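Bacterial transferase hexapeptide (Three repeats) family protein (PDB 4M9C) probably acetylates the amino group of a UDP-linked sugar, using acetyl-CoA as donor, on the pathway to UDP-N,N'-diacetylbacillosamine. Local coordinates at residues Gly6-Ser11 / Glu77-Leu82; Phe13-Met18 / Thr44-Pro49; Pro19-Gln24 / Glu31-Ile36; Leu82-Lys85 / Gln89-Ala92. All blocks are in the same frame, centred on the assembly; numbering follows the deposited sequence.

All four contacts lie in the Rossmann-like part of the chain, around the mixed sheet that contains strands 3-8, 33-36, 48-51 and 89-90. Contacts 2 and 3 share helix 14-24 on one face, their centres about 8 Å apart; contacts 1 and 4 share helix 73-85 on the other, about 9 Å apart. Along the chain contact 3 is nested within contact 2, and contact 2 within contact 1, while contact 4 begins at Leu82, where contact 1 ends. Contacts 2 and 4 are farthest apart, about 19 Å between centres. Together the four contacts fix helices to both faces of the sheet that precedes the left-handed beta-helix.

Contact 1: residues Gly6-Ser11 / Glu77-Leu82; sequences GVYGAS and EKLVSL
Tyr8 and Leu79 meet where helix 73-85 lies over strand 3-8 of the Rossmann-like fold, on the face of the sheet away from helix 14-24. The strand sends Tyr8 toward this helix, whereas its neighbour Val7 packs on Met18 and Val21 of helix 14-24. The backbones stay well apart, Tyr8 CA lying 8.6 Å from Leu79 CA, and the gap is bridged by side chains.

The main interaction is a CH-pi contact. Leu79 CD1 sits over the middle of the Tyr8 ring, 3.9 Å from its centroid and 10° off the normal, so the methyl carbon is almost directly above the ring centre. With CG beside the backbone N (chi1 -69°), the leucine reaches out from the helix and its two methyls spread along the ring, CD1 over the centre and CD2 by the phenolic end, 3.5 Å from Tyr8 CZ.

Apolar packing surrounds the pair. Ile36 from one neighbouring strand and Val66 and Ile68 from the other also touch Tyr8, making the tyrosine part of the core between sheet and helix. On another side of the helix, Val80 contacts Phe127 and Tyr145 in the beta-helix domain, which places this helix between the two domains.

After Tyr8 the chain turns at Gly9 (phi 117°), whose lack of a side chain avoids the preceding carbonyl. One helical turn beyond Leu79, Leu82 adds a smaller touch, its CD2 lying 3.8 Å from Tyr8 OH.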
loop_
_atom_site.group_PDB
_atom_site.type_symbol
_atom_site.label_atom_id
_atom_site.label_comp_id
_atom_site.label_asym_id
_atom_site.label_seq_id
_atom_site.Cartn_x
_atom_site.Cartn_y
_atom_site.Cartn_z
ATOM N N GLY A 6 -19.863 -15.273 -14.955
ATOM C CA GLY A 6 -20.520 -15.074 -13.679
ATOM C C GLY A 6 -19.534 -14.671 -12.600
ATOM O O GLY A 6 -18.401 -15.169 -12.563
ATOM N N VAL A 7 -19.961 -13.756 -11.733
ATOM C CA VAL A 7 -19.214 -13.436 -10.519
ATOM C C VAL A 7 -19.970 -14.086 -9.357
ATOM O O VAL A 7 -21.099 -13.696 -9.044
ATOM C CB VAL A 7 -19.107 -11.903 -10.296
ATOM C CG1 VAL A 7 -18.480 -11.586 -8.933
ATOM C CG2 VAL A 7 -18.323 -11.237 -11.436
ATOM N N TYR A 8 -19.359 -15.087 -8.729
ATOM C CA TYR A 8 -20.055 -15.858 -7.704
ATOM C C TYR A 8 -19.919 -15.159 -6.366
ATOM O O TYR A 8 -18.834 -15.104 -5.794
ATOM C CB TYR A 8 -19.506 -17.282 -7.626
ATOM C CG TYR A 8 -20.569 -18.338 -7.327
ATOM C CD1 TYR A 8 -21.566 -18.107 -6.388
ATOM C CD2 TYR A 8 -20.562 -19.562 -7.990
ATOM C CE1 TYR A 8 -22.535 -19.069 -6.121
ATOM C CE2 TYR A 8 -21.514 -20.521 -7.733
ATOM C CZ TYR A 8 -22.498 -20.276 -6.797
ATOM O OH TYR A 8 -23.445 -21.248 -6.549
ATOM N N GLY A 9 -21.026 -14.611 -5.883
ATOM C CA GLY A 9 -21.018 -13.782 -4.693
ATOM C C GLY A 9 -21.452 -12.363 -5.020
ATOM O O GLY A 9 -20.688 -11.595 -5.606
ATOM N N ALA A 10 -22.684 -12.018 -4.658
ATOM C CA ALA A 10 -23.189 -10.668 -4.852
ATOM C C ALA A 10 -22.756 -9.802 -3.679
ATOM O O ALA A 10 -22.355 -8.652 -3.855
ATOM C CB ALA A 10 -24.692 -10.678 -4.979
ATOM N N SER A 11 -22.807 -10.368 -2.482
ATOM C CA SER A 11 -22.408 -9.644 -1.275
ATOM C C SER A 11 -20.898 -9.698 -1.102
ATOM O O SER A 11 -20.190 -10.246 -1.952
ATOM C CB SER A 11 -23.072 -10.249 -0.032
ATOM O OG SER A 11 -24.480 -10.228 -0.156
ATOM N N GLU A 77 -14.262 -23.532 -1.803
ATOM C CA GLU A 77 -13.945 -24.897 -2.233
ATOM C C GLU A 77 -15.177 -25.705 -2.640
ATOM O O GLU A 77 -15.141 -26.452 -3.623
ATOM C CB GLU A 77 -13.187 -25.664 -1.148
ATOM C CG GLU A 77 -12.805 -27.082 -1.574
ATOM C CD GLU A 77 -11.936 -27.793 -0.544
ATOM O OE1 GLU A 77 -11.110 -28.644 -0.936
ATOM O OE2 GLU A 77 -12.081 -27.498 0.661
ATOM N N LYS A 78 -16.257 -25.584 -1.871
ATOM C CA LYS A 78 -17.488 -26.284 -2.220
ATOM C C LYS A 78 -18.028 -25.753 -3.550
ATOM O O LYS A 78 -18.501 -26.527 -4.386
ATOM C CB LYS A 78 -18.537 -26.163 -1.104
ATOM C CG LYS A 78 -18.097 -26.761 0.241
ATOM C CD LYS A 78 -17.562 -28.176 0.061
ATOM C CE LYS A 78 -17.403 -28.919 1.393
ATOM N NZ LYS A 78 -16.200 -28.508 2.176
ATOM N N LEU A 79 -17.937 -24.440 -3.756
ATOM C CA LEU A 79 -18.405 -23.839 -5.004
ATOM C C LEU A 79 -17.619 -24.333 -6.211
ATOM O O LEU A 79 -18.191 -24.610 -7.264
ATOM C CB LEU A 79 -18.369 -22.315 -4.936
ATOM C CG LEU A 79 -19.403 -21.735 -3.975
ATOM C CD1 LEU A 79 -19.326 -20.222 -3.951
ATOM C CD2 LEU A 79 -20.802 -22.206 -4.352
ATOM N N VAL A 80 -16.308 -24.449 -6.057
ATOM C CA VAL A 80 -15.475 -24.991 -7.121
ATOM C C VAL A 80 -15.926 -26.410 -7.475
ATOM O O VAL A 80 -16.067 -26.743 -8.650
ATOM C CB VAL A 80 -13.980 -24.993 -6.740
ATOM C CG1 VAL A 80 -13.191 -25.835 -7.714
ATOM C CG2 VAL A 80 -13.429 -23.566 -6.711
ATOM N N SER A 81 -16.156 -27.240 -6.457
ATOM C CA SER A 81 -16.613 -28.616 -6.685
ATOM C C SER A 81 -17.942 -28.624 -7.440
ATOM O O SER A 81 -18.151 -29.421 -8.358
ATOM C CB SER A 81 -16.739 -29.379 -5.366
ATOM O OG SER A 81 -15.469 -29.582 -4.772
ATOM N N LEU A 82 -18.829 -27.716 -7.051
ATOM C CA LEU A 82 -20.076 -27.491 -7.771
ATOM C C LEU A 82 -19.836 -27.093 -9.234
ATOM O O LEU A 82 -20.475 -27.633 -10.136
ATOM C CB LEU A 82 -20.900 -26.420 -7.056
ATOM C CG LEU A 82 -22.338 -26.219 -7.526
ATOM C CD1 LEU A 82 -23.130 -27.495 -7.303
ATOM C CD2 LEU A 82 -22.984 -25.044 -6.803
#

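Contact 2: residues Phe13-Met18 / Thr44-Pro49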
loop_
_atom_site.group_PDB
_atom_site.type_symbol
_atom_site.label_atom_id
_atom_site.label_comp_id
_atom_site.label_asym_id
_atom_site.label_seq_id
_atom_site.Cartn_x
_atom_site.Cartn_y
_atom_site.Cartn_z
ATOM N N PHE A 13 -17.228 -9.230 -1.357
ATOM C CA PHE A 13 -16.348 -8.647 -2.357
ATOM C C PHE A 13 -16.888 -8.669 -3.797
ATOM O O PHE A 13 -16.200 -8.248 -4.721
ATOM C CB PHE A 13 -14.958 -9.283 -2.255
ATOM C CG PHE A 13 -14.282 -9.017 -0.933
ATOM C CD1 PHE A 13 -14.041 -7.710 -0.516
ATOM C CD2 PHE A 13 -13.907 -10.062 -0.099
ATOM C CE1 PHE A 13 -13.427 -7.448 0.707
ATOM C CE2 PHE A 13 -13.293 -9.810 1.133
ATOM C CZ PHE A 13 -13.052 -8.503 1.532
ATOM N N GLY A 14 -18.114 -9.144 -3.983
ATOM C CA GLY A 14 -18.690 -9.246 -5.321
ATOM C C GLY A 14 -18.695 -7.952 -6.117
ATOM O O GLY A 14 -18.331 -7.924 -7.303
ATOM N N LYS A 15 -19.108 -6.865 -5.477
ATOM C CA LYS A 15 -19.221 -5.600 -6.191
ATOM C C LYS A 15 -17.855 -4.996 -6.503
ATOM O O LYS A 15 -17.737 -4.160 -7.390
ATOM C CB LYS A 15 -20.108 -4.623 -5.416
ATOM C CG LYS A 15 -21.533 -5.156 -5.219
ATOM C CD LYS A 15 -22.474 -4.061 -4.738
ATOM C CE LYS A 15 -22.127 -3.615 -3.326
ATOM N NZ LYS A 15 -22.254 -4.755 -2.398
ATOM N N GLU A 16 -16.833 -5.428 -5.763
ATOM C CA GLU A 16 -15.448 -5.062 -6.049
ATOM C C GLU A 16 -14.930 -5.870 -7.237
ATOM O O GLU A 16 -14.248 -5.344 -8.128
ATOM C CB GLU A 16 -14.553 -5.333 -4.820
ATOM C CG GLU A 16 -13.056 -5.330 -5.140
ATOM C CD GLU A 16 -12.196 -5.955 -4.036
ATOM O OE1 GLU A 16 -12.580 -7.002 -3.457
ATOM O OE2 GLU A 16 -11.124 -5.387 -3.751
ATOM N N VAL A 17 -15.266 -7.152 -7.264
ATOM C CA VAL A 17 -14.693 -8.038 -8.271
ATOM C C VAL A 17 -15.301 -7.818 -9.654
ATOM O O VAL A 17 -14.610 -7.930 -10.670
ATOM C CB VAL A 17 -14.826 -9.502 -7.847
ATOM C CG1 VAL A 17 -14.465 -10.437 -9.003
ATOM C CG2 VAL A 17 -13.962 -9.767 -6.597
ATOM N N MET A 18 -16.585 -7.478 -9.702
ATOM C CA MET A 18 -17.237 -7.305 -11.003
ATOM C C MET A 18 -16.485 -6.321 -11.936
ATOM O O MET A 18 -16.203 -6.659 -13.075
ATOM C CB MET A 18 -18.721 -6.940 -10.863
ATOM C CG MET A 18 -19.424 -6.644 -12.193
ATOM S SD MET A 18 -19.500 -8.102 -13.259
ATOM C CE MET A 18 -20.923 -8.979 -12.591
ATOM N N THR A 44 -31.488 -7.233 -9.347
ATOM C CA THR A 44 -30.377 -6.655 -10.099
ATOM C C THR A 44 -29.441 -5.884 -9.156
ATOM O O THR A 44 -29.874 -5.370 -8.120
ATOM C CB THR A 44 -30.839 -5.722 -11.234
ATOM O OG1 THR A 44 -31.251 -4.469 -10.684
ATOM C CG2 THR A 44 -31.989 -6.343 -12.022
ATOM N N LEU A 45 -28.165 -5.802 -9.531
ATOM C CA LEU A 45 -27.135 -5.212 -8.683
ATOM C C LEU A 45 -26.146 -4.416 -9.537
ATOM O O LEU A 45 -25.516 -4.966 -10.446
ATOM C CB LEU A 45 -26.404 -6.313 -7.903
ATOM C CG LEU A 45 -25.318 -5.830 -6.933
ATOM C CD1 LEU A 45 -25.944 -4.884 -5.935
ATOM C CD2 LEU A 45 -24.654 -6.992 -6.212
ATOM N N ASN A 46 -26.025 -3.122 -9.252
ATOM C CA ASN A 46 -25.179 -2.227 -10.040
ATOM C C ASN A 46 -25.445 -2.368 -11.538
ATOM O O ASN A 46 -24.528 -2.276 -12.353
ATOM C CB ASN A 46 -23.686 -2.444 -9.739
ATOM C CG ASN A 46 -23.289 -1.960 -8.348
ATOM O OD1 ASN A 46 -24.070 -1.295 -7.664
ATOM N ND2 ASN A 46 -22.058 -2.278 -7.932
ATOM N N GLY A 47 -26.708 -2.607 -11.886
ATOM C CA GLY A 47 -27.132 -2.671 -13.277
ATOM C C GLY A 47 -26.944 -4.041 -13.891
ATOM O O GLY A 47 -27.154 -4.221 -15.088
ATOM N N TYR A 48 -26.533 -5.010 -13.080
ATOM C CA TYR A 48 -26.305 -6.367 -13.569
ATOM C C TYR A 48 -27.373 -7.298 -13.014
ATOM O O TYR A 48 -27.842 -7.099 -11.896
ATOM C CB TYR A 48 -24.953 -6.897 -13.088
ATOM C CG TYR A 48 -23.720 -6.187 -13.608
ATOM C CD1 TYR A 48 -23.081 -6.622 -14.763
ATOM C CD2 TYR A 48 -23.172 -5.116 -12.921
ATOM C CE1 TYR A 48 -21.937 -5.994 -15.229
ATOM C CE2 TYR A 48 -22.026 -4.475 -13.385
ATOM C CZ TYR A 48 -21.417 -4.921 -14.539
ATOM O OH TYR A 48 -20.282 -4.300 -15.005
ATOM N N PRO A 49 -27.731 -8.336 -13.783
ATOM C CA PRO A 49 -28.637 -9.387 -13.311
ATOM C C PRO A 49 -27.962 -10.196 -12.225
ATOM O O PRO A 49 -26.761 -10.472 -12.319
ATOM C CB PRO A 49 -28.822 -10.284 -14.540
ATOM C CG PRO A 49 -28.276 -9.513 -15.692
ATOM C CD PRO A 49 -27.265 -8.577 -15.159
#
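The first turn of helix 14-24 faces the type I' beta turn from Leu45 to Tyr48, with Lys15 CA 7.9 Å from Asn46 CA and Met18 CA 9.5 Å from Tyr48 CA. Met18 leaves the helix with CG anti to the backbone N (chi1 176°), then bends at its next two torsions, which lays CG, SD and CE in turn across one face of the Tyr48 ring. CG covers the phenolic end, 3.5 Å from Tyr48 CZ, in a CH-pi contact. SD follows at 4.1 Å from the ring centroid, a Met-aromatic contact over the face, and CE finishes near Tyr48 CD1, at 3.9 Å. Beside this pair the aliphatic part of Lys15 runs across the end of Leu45, CG lying 3.8 Å from Leu45 CD2, and also packs against the Asn46 side chain. The lysine's charge is used across the subunit boundary, in a salt bridge to Asp139 of the second subunit. Tyr48 OH is hydrogen-bonded to NH1 of Arg22, one helical turn after Met18, and Lys30 makes a cation-pi contact with the tyrosine ring. The hairpin of strands 44-45 and 48-51 is thus held at the edge of the sheet, next to strand 33-36, whose Phe33 and Phe35 both touch Met18.

Contact 3: residues Pro19-Gln24 / Glu31-Ile36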
loop_
_atom_site.group_PDB
_atom_site.type_symbol
_atom_site.label_atom_id
_atom_site.label_comp_id
_atom_site.label_asym_id
_atom_site.label_seq_id
_atom_site.Cartn_x
_atom_site.Cartn_y
_atom_site.Cartn_z
ATOM N N PRO A 19 -16.170 -5.102 -11.464
ATOM C CA PRO A 19 -15.482 -4.191 -12.387
ATOM C C PRO A 19 -14.067 -4.664 -12.740
ATOM O O PRO A 19 -13.577 -4.373 -13.831
ATOM C CB PRO A 19 -15.449 -2.862 -11.624
ATOM C CG PRO A 19 -15.746 -3.214 -10.193
ATOM C CD PRO A 19 -16.615 -4.416 -10.239
ATOM N N LEU A 20 -13.428 -5.405 -11.840
ATOM C CA LEU A 20 -12.120 -5.974 -12.152
ATOM C C LEU A 20 -12.235 -6.966 -13.303
ATOM O O LEU A 20 -11.434 -6.941 -14.239
ATOM C CB LEU A 20 -11.522 -6.667 -10.920
ATOM C CG LEU A 20 -11.264 -5.775 -9.699
ATOM C CD1 LEU A 20 -10.692 -6.596 -8.539
ATOM C CD2 LEU A 20 -10.321 -4.621 -10.073
ATOM N N VAL A 21 -13.227 -7.850 -13.233
ATOM C CA VAL A 21 -13.399 -8.842 -14.285
ATOM C C VAL A 21 -13.884 -8.198 -15.596
ATOM O O VAL A 21 -13.546 -8.673 -16.675
ATOM C CB VAL A 21 -14.292 -10.034 -13.843
ATOM C CG1 VAL A 21 -15.755 -9.619 -13.732
ATOM C CG2 VAL A 21 -14.128 -11.193 -14.810
ATOM N N ARG A 22 -14.645 -7.109 -15.498
ATOM C CA ARG A 22 -15.008 -6.329 -16.681
ATOM C C ARG A 22 -13.753 -5.850 -17.399
ATOM O O ARG A 22 -13.645 -5.976 -18.628
ATOM C CB ARG A 22 -15.869 -5.116 -16.317
ATOM C CG ARG A 22 -17.310 -5.429 -15.884
ATOM C CD ARG A 22 -18.156 -6.061 -17.005
ATOM N NE ARG A 22 -18.043 -5.345 -18.276
ATOM C CZ ARG A 22 -18.739 -4.255 -18.595
ATOM N NH1 ARG A 22 -19.606 -3.731 -17.734
ATOM N NH2 ARG A 22 -18.566 -3.680 -19.783
ATOM N N GLN A 23 -12.811 -5.300 -16.628
ATOM C CA GLN A 23 -11.549 -4.794 -17.167
ATOM C C GLN A 23 -10.636 -5.917 -17.646
ATOM O O GLN A 23 -9.839 -5.717 -18.556
ATOM C CB GLN A 23 -10.785 -3.981 -16.120
ATOM C CG GLN A 23 -11.401 -2.666 -15.739
ATOM C CD GLN A 23 -10.500 -1.891 -14.791
ATOM O OE1 GLN A 23 -10.965 -1.236 -13.857
ATOM N NE2 GLN A 23 -9.198 -1.969 -15.029
ATOM N N GLN A 24 -10.728 -7.085 -17.011
ATOM C CA GLN A 24 -9.942 -8.240 -17.433
ATOM C C GLN A 24 -10.341 -8.662 -18.861
ATOM O O GLN A 24 -9.498 -9.095 -19.651
ATOM C CB GLN A 24 -10.155 -9.409 -16.469
ATOM C CG GLN A 24 -9.150 -10.537 -16.627
ATOM C CD GLN A 24 -7.832 -10.206 -15.965
ATOM O OE1 GLN A 24 -7.811 -9.590 -14.900
ATOM N NE2 GLN A 24 -6.723 -10.592 -16.598
ATOM N N GLU A 31 -23.855 -7.095 -21.035
ATOM C CA GLU A 31 -24.910 -8.096 -21.028
ATOM C C GLU A 31 -24.349 -9.501 -20.842
ATOM O O GLU A 31 -25.064 -10.410 -20.448
ATOM C CB GLU A 31 -25.742 -8.010 -22.314
ATOM C CG GLU A 31 -26.508 -6.703 -22.451
ATOM N N GLN A 32 -23.067 -9.685 -21.121
ATOM C CA GLN A 32 -22.471 -11.012 -20.965
ATOM C C GLN A 32 -22.043 -11.329 -19.505
ATOM O O GLN A 32 -21.518 -12.413 -19.217
ATOM C CB GLN A 32 -21.309 -11.188 -21.949
ATOM C CG GLN A 32 -21.722 -11.059 -23.424
ATOM C CD GLN A 32 -20.543 -11.200 -24.381
ATOM O OE1 GLN A 32 -20.058 -12.308 -24.626
ATOM N NE2 GLN A 32 -20.078 -10.074 -24.930
ATOM N N PHE A 33 -22.299 -10.402 -18.586
ATOM C CA PHE A 33 -21.902 -10.596 -17.183
ATOM C C PHE A 33 -23.079 -10.696 -16.214
ATOM O O PHE A 33 -24.080 -10.011 -16.375
ATOM C CB PHE A 33 -21.014 -9.442 -16.719
ATOM C CG PHE A 33 -19.721 -9.320 -17.475
ATOM C CD1 PHE A 33 -18.530 -9.763 -16.912
ATOM C CD2 PHE A 33 -19.694 -8.739 -18.731
ATOM C CE1 PHE A 33 -17.333 -9.637 -17.600
ATOM C CE2 PHE A 33 -18.505 -8.608 -19.426
ATOM C CZ PHE A 33 -17.323 -9.060 -18.866
ATOM N N ALA A 34 -22.927 -11.513 -15.176
ATOM C CA ALA A 34 -23.922 -11.576 -14.117
ATOM C C ALA A 34 -23.305 -11.918 -12.774
ATOM O O ALA A 34 -22.292 -12.613 -12.697
ATOM C CB ALA A 34 -25.013 -12.596 -14.462
ATOM N N PHE A 35 -23.934 -11.422 -11.715
ATOM C CA PHE A 35 -23.702 -11.944 -10.378
ATOM C C PHE A 35 -24.443 -13.271 -10.205
ATOM O O PHE A 35 -25.581 -13.414 -10.646
ATOM C CB PHE A 35 -24.187 -10.947 -9.333
ATOM C CG PHE A 35 -23.370 -9.683 -9.271
ATOM C CD1 PHE A 35 -22.131 -9.679 -8.651
ATOM C CD2 PHE A 35 -23.856 -8.498 -9.811
ATOM C CE1 PHE A 35 -21.384 -8.523 -8.583
ATOM C CE2 PHE A 35 -23.111 -7.335 -9.753
ATOM C CZ PHE A 35 -21.874 -7.347 -9.138
ATOM N N ILE A 36 -23.793 -14.241 -9.571
ATOM C CA ILE A 36 -24.431 -15.507 -9.224
ATOM C C ILE A 36 -24.675 -15.533 -7.723
ATOM O O ILE A 36 -23.721 -15.484 -6.937
ATOM C CB ILE A 36 -23.534 -16.705 -9.582
ATOM C CG1 ILE A 36 -23.301 -16.778 -11.093
ATOM C CG2 ILE A 36 -24.138 -18.008 -9.058
ATOM C CD1 ILE A 36 -22.419 -17.936 -11.513
#
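Arg22 lays its aliphatic chain over the ring of Phe33, joining helix 14-24 to the start of strand 33-36. Its CB leaves the helix alongside the strand instead of directly at it, and the end of the chain is brought back by bends. CG stands beside the backbone N, and further turns at chi2 (-64°) and chi3 (-48°) swing the chain round over the ring. CB and CG serve as the bridge, and CD makes the contact. It lies 3.4 Å from the centroid of the Phe33 ring and only 5° off the normal, a close CH-pi approach with the methylene centred on the face and all six ring carbons at similar range. NE comes next, still over that face but displaced toward one side, 3.5 Å from Phe33 CE2. Beyond it the guanidinium tilts away, its plane turned 39° from that of the ring, so the group does not stack flat. At the tip, NH1 is hydrogen-bonded to Tyr48 OH, which fixes the far end of the arginine while Phe33 supports its middle.

Val21 adds a looser touch, its CG1 standing 4.2 Å from Phe33 CE1. The valine and the phenylalanine lie side by side and point opposite ways. Phe33 also meets Ile5 on the adjoining strand 3-8, so its ring is buried between helix and sheet. This is the packing of a beta-alpha-beta crossover, formed here by strand 3-8, helix 14-24 and strand 33-36 as the first such unit of a Rossmann-like fold.

Contact 4: residues Leu82-Lys85 / Gln89-Ala92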
loop_
_atom_site.group_PDB
_atom_site.type_symbol
_atom_site.label_atom_id
_atom_site.label_comp_id
_atom_site.label_asym_id
_atom_site.label_seq_id
_atom_site.Cartn_x
_atom_site.Cartn_y
_atom_site.Cartn_z
ATOM N N LEU A 82 -18.829 -27.716 -7.051
ATOM C CA LEU A 82 -20.076 -27.491 -7.771
ATOM C C LEU A 82 -19.836 -27.093 -9.234
ATOM O O LEU A 82 -20.475 -27.633 -10.136
ATOM C CB LEU A 82 -20.900 -26.420 -7.056
ATOM C CG LEU A 82 -22.338 -26.219 -7.526
ATOM C CD1 LEU A 82 -23.130 -27.495 -7.303
ATOM C CD2 LEU A 82 -22.984 -25.044 -6.803
ATOM N N LEU A 83 -18.919 -26.152 -9.470
ATOM C CA LEU A 83 -18.648 -25.663 -10.828
ATOM C C LEU A 83 -18.004 -26.721 -11.721
ATOM O O LEU A 83 -18.242 -26.752 -12.929
ATOM C CB LEU A 83 -17.749 -24.418 -10.813
ATOM C CG LEU A 83 -18.261 -23.090 -10.250
ATOM C CD1 LEU A 83 -17.122 -22.074 -10.193
ATOM C CD2 LEU A 83 -19.404 -22.556 -11.067
ATOM N N GLU A 84 -17.173 -27.572 -11.136
ATOM C CA GLU A 84 -16.522 -28.623 -11.911
ATOM C C GLU A 84 -17.552 -29.614 -12.472
ATOM O O GLU A 84 -17.437 -30.047 -13.618
ATOM C CB GLU A 84 -15.454 -29.337 -11.075
ATOM C CG GLU A 84 -14.287 -28.436 -10.638
ATOM C CD GLU A 84 -13.231 -28.265 -11.719
ATOM O OE1 GLU A 84 -13.313 -28.969 -12.750
ATOM O OE2 GLU A 84 -12.312 -27.434 -11.537
ATOM N N LYS A 85 -18.564 -29.949 -11.671
ATOM C CA LYS A 85 -19.636 -30.851 -12.112
ATOM C C LYS A 85 -20.268 -30.397 -13.423
ATOM O O LYS A 85 -20.595 -31.219 -14.278
ATOM C CB LYS A 85 -20.732 -30.985 -11.042
ATOM C CG LYS A 85 -20.437 -32.000 -9.938
ATOM N N GLN A 89 -15.748 -22.986 -16.555
ATOM C CA GLN A 89 -14.349 -22.587 -16.615
ATOM C C GLN A 89 -14.020 -21.581 -15.508
ATOM O O GLN A 89 -14.842 -20.732 -15.167
ATOM C CB GLN A 89 -14.075 -21.992 -17.996
ATOM C CG GLN A 89 -12.734 -21.285 -18.157
ATOM C CD GLN A 89 -12.576 -20.681 -19.553
ATOM O OE1 GLN A 89 -11.702 -19.840 -19.787
ATOM N NE2 GLN A 89 -13.429 -21.111 -20.485
ATOM N N HIS A 90 -12.830 -21.694 -14.933
ATOM C CA HIS A 90 -12.416 -20.790 -13.870
ATOM C C HIS A 90 -11.576 -19.657 -14.436
ATOM O O HIS A 90 -10.609 -19.896 -15.148
ATOM C CB HIS A 90 -11.585 -21.537 -12.839
ATOM C CG HIS A 90 -12.304 -22.679 -12.197
ATOM N ND1 HIS A 90 -13.385 -22.501 -11.360
ATOM C CD2 HIS A 90 -12.089 -24.015 -12.261
ATOM C CE1 HIS A 90 -13.807 -23.680 -10.939
ATOM N NE2 HIS A 90 -13.037 -24.615 -11.471
ATOM N N LEU A 91 -11.932 -18.428 -14.088
ATOM C CA LEU A 91 -11.209 -17.253 -14.550
ATOM C C LEU A 91 -10.131 -16.818 -13.562
ATOM O O LEU A 91 -10.287 -16.965 -12.343
ATOM C CB LEU A 91 -12.184 -16.097 -14.748
ATOM C CG LEU A 91 -13.249 -16.334 -15.804
ATOM C CD1 LEU A 91 -14.279 -15.234 -15.746
ATOM C CD2 LEU A 91 -12.583 -16.380 -17.171
ATOM N N ALA A 92 -9.042 -16.281 -14.095
ATOM C CA ALA A 92 -8.055 -15.586 -13.276
ATOM C C ALA A 92 -8.276 -14.091 -13.471
ATOM O O ALA A 92 -8.447 -13.622 -14.598
ATOM C CB ALA A 92 -6.631 -15.983 -13.688
#
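A histidine-carboxylate hydrogen bond, backed by a leucine, ties His90 to Glu84 and Leu83 where the last turns of helix 73-85 come back to strand 89-90. Only a short connection separates the two segments, and Leu83 CA is 7.8 Å from Gln89 CA. NE2 of His90 donates to Glu84 OE2 over 2.9 Å. The bond is moderately bent, with an N-H...O angle of 147°. The acceptor lies almost in the plane of the imidazole, as suits an N-H directed outward from the ring, but the donor reaches OE2 from above the carboxylate plane, 54° out of it. The glutamate gets there by folding back at chi2 (-82°), which carries its carboxylate from the exposed side of the helix to the ring.

Leu83 meets a neighbouring part of the same ring edge. Its CD1 approaches His90 CE1 at 3.8 Å, near the ring plane, and its CB stands 4.0 Å from that carbon. The imidazole rim is therefore held by a polar grip at NE2 and an apolar one at CE1.

Phe127 of the beta-helix domain meets the His90 ring edge to face. Strand 89-90 closes one edge of the sheet through backbone hydrogen bonds to strand 63-68, completing a beta-alpha-beta unit with helix 73-85; Leu83 reaches Val66 and Ile68 of that strand and Tyr53 of helix 53-58.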